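Local coordinates for probable chemoreceptor (Methyl-accepting chemotaxis) transmembrane protein (Rhizobium meliloti, PDB 6D8V) that probably senses quaternary ammonium compounds outside the cell as the ligand-binding domain of a bacterial methyl-accepting chemotaxis receptor, at residues D21-V26 / Y250-P255. Numbering follows the deposited sequence.
Sequences DIAGSV and YPFSLP
The long N-terminal helix 2-45 is the spine of this apparently double-Cache (tandem PDC) sensor, and here Ile22, Ala23 and Val26 pack against residues 250-255, on and just beyond strand 243-254 of a four-stranded sheet consistent with a second module. The axes of 21-26 and 250-254 run 15° apart and come within 8.3 Å. Phe252 reaches across to the helix, with Leu254 and Pro255 contributing beside it. Its CG sits between the backbone N and the carbonyl carbon (chi1 66°), which sends the ring to the helix. There the CZ end meets Ile22 CG2 at 4.0 Å, the methyl lying at the ring edge near its plane, while CD2 lies 4.2 Å from Ala23 CB. Ala19 and Trp261 also touch this ring, tying it to the helix and the adjacent strand 259-268. With alanine at this position the ring packed against Ile22 and Ala23 is gone, which is likely to open a gap between helix and strand. Farther along, Leu254 CD2 approaches Val26 CG2 at 4.3 Å, and Pro255 lays CD against Ala23 CB at 4.1 Å. No hydrogen bond crosses between the two segments, so their cohesion is mainly apolar, resting on one alanine and two branched aliphatic side chains against the phenyl ring, a leucine methyl and the proline ring.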
ATOM      1  N   ASP A  21      -5.167  -0.981 -13.804  1.00 60.10           N
ATOM      2  CA  ASP A  21      -3.817  -0.456 -13.673  1.00 44.65           C
ATOM      3  C   ASP A  21      -3.343  -0.505 -12.226  1.00 60.46           C
ATOM      4  O   ASP A  21      -2.244  -1.000 -11.953  1.00 56.78           O
ATOM      5  CB  ASP A  21      -3.747   0.965 -14.223  1.00 60.45           C
ATOM      6  CG  ASP A  21      -2.328   1.456 -14.367  1.00 92.04           C
ATOM      7  OD1 ASP A  21      -1.645   1.617 -13.335  1.00 94.83           O
ATOM      8  OD2 ASP A  21      -1.883   1.653 -15.515  1.00116.80           O
ATOM      9  N   ILE A  22      -4.154  -0.011 -11.285  1.00 56.57           N
ATOM     10  CA  ILE A  22      -3.774  -0.095  -9.879  1.00 51.43           C
ATOM     11  C   ILE A  22      -3.643  -1.554  -9.458  1.00 61.82           C
ATOM     12  O   ILE A  22      -2.650  -1.961  -8.841  1.00 70.41           O
ATOM     13  CB  ILE A  22      -4.781   0.664  -8.995  1.00 63.98           C
ATOM     14  CG1 ILE A  22      -4.801   2.143  -9.364  1.00 60.28           C
ATOM     15  CG2 ILE A  22      -4.401   0.533  -7.528  1.00 52.96           C
ATOM     16  CD1 ILE A  22      -3.451   2.786  -9.264  1.00 49.26           C
ATOM     17  N   ALA A  23      -4.646  -2.371  -9.784  1.00 65.89           N
ATOM     18  CA  ALA A  23      -4.610  -3.775  -9.374  1.00 57.43           C
ATOM     19  C   ALA A  23      -3.402  -4.499  -9.964  1.00 57.93           C
ATOM     20  O   ALA A  23      -2.783  -5.339  -9.299  1.00 48.03           O
ATOM     21  CB  ALA A  23      -5.912  -4.463  -9.775  1.00 42.37           C
ATOM     22  N   GLY A  24      -3.047  -4.182 -11.209  1.00 60.48           N
ATOM     23  CA  GLY A  24      -1.860  -4.776 -11.796  1.00 55.06           C
ATOM     24  C   GLY A  24      -0.599  -4.368 -11.070  1.00 42.41           C
ATOM     25  O   GLY A  24       0.186  -5.210 -10.625  1.00 62.03           O
ATOM     26  N   SER A  25      -0.382  -3.058 -10.936  1.00 58.98           N
ATOM     27  CA  SER A  25       0.758  -2.571 -10.169  1.00 52.35           C
ATOM     28  C   SER A  25       0.825  -3.229  -8.789  1.00 65.90           C
ATOM     29  O   SER A  25       1.890  -3.717  -8.382  1.00 64.50           O
ATOM     30  CB  SER A  25       0.692  -1.049 -10.051  1.00 67.59           C
ATOM     31  OG  SER A  25       0.535  -0.449 -11.322  1.00 61.71           O
ATOM     32  N   VAL A  26      -0.305  -3.274  -8.066  1.00 47.45           N
ATOM     33  CA  VAL A  26      -0.324  -3.894  -6.740  1.00 51.85           C
ATOM     34  C   VAL A  26       0.071  -5.363  -6.827  1.00 68.50           C
ATOM     35  O   VAL A  26       0.964  -5.828  -6.104  1.00 62.94           O
ATOM     36  CB  VAL A  26      -1.705  -3.741  -6.078  1.00 59.07           C
ATOM     37  CG1 VAL A  26      -1.785  -4.671  -4.869  1.00 44.16           C
ATOM     38  CG2 VAL A  26      -1.933  -2.301  -5.632  1.00 51.92           C
ATOM     39  N   TYR A 250     -16.252   2.885  -7.412  1.00 71.45           N
ATOM     40  CA  TYR A 250     -15.996   1.663  -8.177  1.00 65.85           C
ATOM     41  C   TYR A 250     -15.073   0.764  -7.364  1.00 68.59           C
ATOM     42  O   TYR A 250     -13.845   0.924  -7.386  1.00 77.74           O
ATOM     43  CB  TYR A 250     -15.390   1.999  -9.542  1.00 59.85           C
ATOM     44  CG  TYR A 250     -15.335   0.869 -10.539  1.00 61.44           C
ATOM     45  CD1 TYR A 250     -16.410   0.613 -11.392  1.00 74.64           C
ATOM     46  CD2 TYR A 250     -14.194   0.079 -10.664  1.00 53.79           C
ATOM     47  CE1 TYR A 250     -16.357  -0.410 -12.321  1.00 59.59           C
ATOM     48  CE2 TYR A 250     -14.132  -0.946 -11.591  1.00 60.22           C
ATOM     49  CZ  TYR A 250     -15.211  -1.191 -12.417  1.00 73.68           C
ATOM     50  OH  TYR A 250     -15.142  -2.221 -13.342  1.00 68.22           O
ATOM     51  N   PRO A 251     -15.636  -0.179  -6.611  1.00 68.46           N
ATOM     52  CA  PRO A 251     -14.796  -1.156  -5.912  1.00 71.85           C
ATOM     53  C   PRO A 251     -14.096  -2.073  -6.897  1.00 63.65           C
ATOM     54  O   PRO A 251     -14.595  -2.336  -7.994  1.00 66.02           O
ATOM     55  CB  PRO A 251     -15.792  -1.932  -5.041  1.00 59.61           C
ATOM     56  CG  PRO A 251     -17.118  -1.702  -5.665  1.00 62.81           C
ATOM     57  CD  PRO A 251     -17.061  -0.333  -6.277  1.00 64.54           C
ATOM     58  N   PHE A 252     -12.917  -2.546  -6.497  1.00 53.53           N
ATOM     59  CA  PHE A 252     -12.174  -3.511  -7.296  1.00 55.51           C
ATOM     60  C   PHE A 252     -11.221  -4.273  -6.386  1.00 61.63           C
ATOM     61  O   PHE A 252     -10.556  -3.676  -5.535  1.00 67.41           O
ATOM     62  CB  PHE A 252     -11.409  -2.823  -8.435  1.00 50.18           C
ATOM     63  CG  PHE A 252     -10.315  -1.907  -7.967  1.00 52.83           C
ATOM     64  CD1 PHE A 252     -10.612  -0.641  -7.498  1.00 53.88           C
ATOM     65  CD2 PHE A 252      -8.992  -2.313  -8.000  1.00 56.24           C
ATOM     66  CE1 PHE A 252      -9.616   0.203  -7.071  1.00 51.61           C
ATOM     67  CE2 PHE A 252      -7.985  -1.475  -7.571  1.00 57.29           C
ATOM     68  CZ  PHE A 252      -8.299  -0.210  -7.110  1.00 56.07           C
ATOM     69  N   SER A 253     -11.161  -5.591  -6.573  1.00 68.81           N
ATOM     70  CA  SER A 253     -10.339  -6.456  -5.734  1.00 72.23           C
ATOM     71  C   SER A 253      -8.861  -6.342  -6.079  1.00 62.97           C
ATOM     72  O   SER A 253      -8.481  -6.280  -7.253  1.00 59.48           O
ATOM     73  CB  SER A 253     -10.769  -7.915  -5.879  1.00 62.30           C
ATOM     74  OG  SER A 253     -11.915  -8.186  -5.094  1.00 81.78           O
ATOM     75  N   LEU A 254      -8.026  -6.393  -5.096  1.00 69.01           N
ATOM     76  CA  LEU A 254      -6.650  -6.242  -5.339  1.00 59.07           C
ATOM     77  C   LEU A 254      -6.186  -7.612  -5.330  1.00 79.72           C
ATOM     78  O   LEU A 254      -6.724  -8.375  -4.615  1.00102.37           O
ATOM     79  CB  LEU A 254      -6.015  -5.556  -4.191  1.00 55.88           C
ATOM     80  CG  LEU A 254      -6.348  -4.126  -3.928  1.00 56.81           C
ATOM     81  CD1 LEU A 254      -5.449  -3.718  -2.846  1.00 45.42           C
ATOM     82  CD2 LEU A 254      -6.057  -3.336  -5.132  1.00 54.69           C
ATOM     83  N   PRO A 255      -5.147  -7.929  -6.211  1.00 70.95           N
ATOM     84  CA  PRO A 255      -4.956  -9.331  -6.406  1.00 54.60           C
ATOM     85  C   PRO A 255      -4.602 -10.270  -5.343  1.00104.20           C
ATOM     86  O   PRO A 255      -5.354 -11.224  -5.299  1.00158.02           O
ATOM     87  CB  PRO A 255      -3.729  -9.322  -7.210  1.00 52.33           C
ATOM     88  CG  PRO A 255      -4.052  -8.378  -8.191  1.00 64.96           C
ATOM     89  CD  PRO A 255      -4.226  -7.294  -7.255  1.00 71.27           C
TER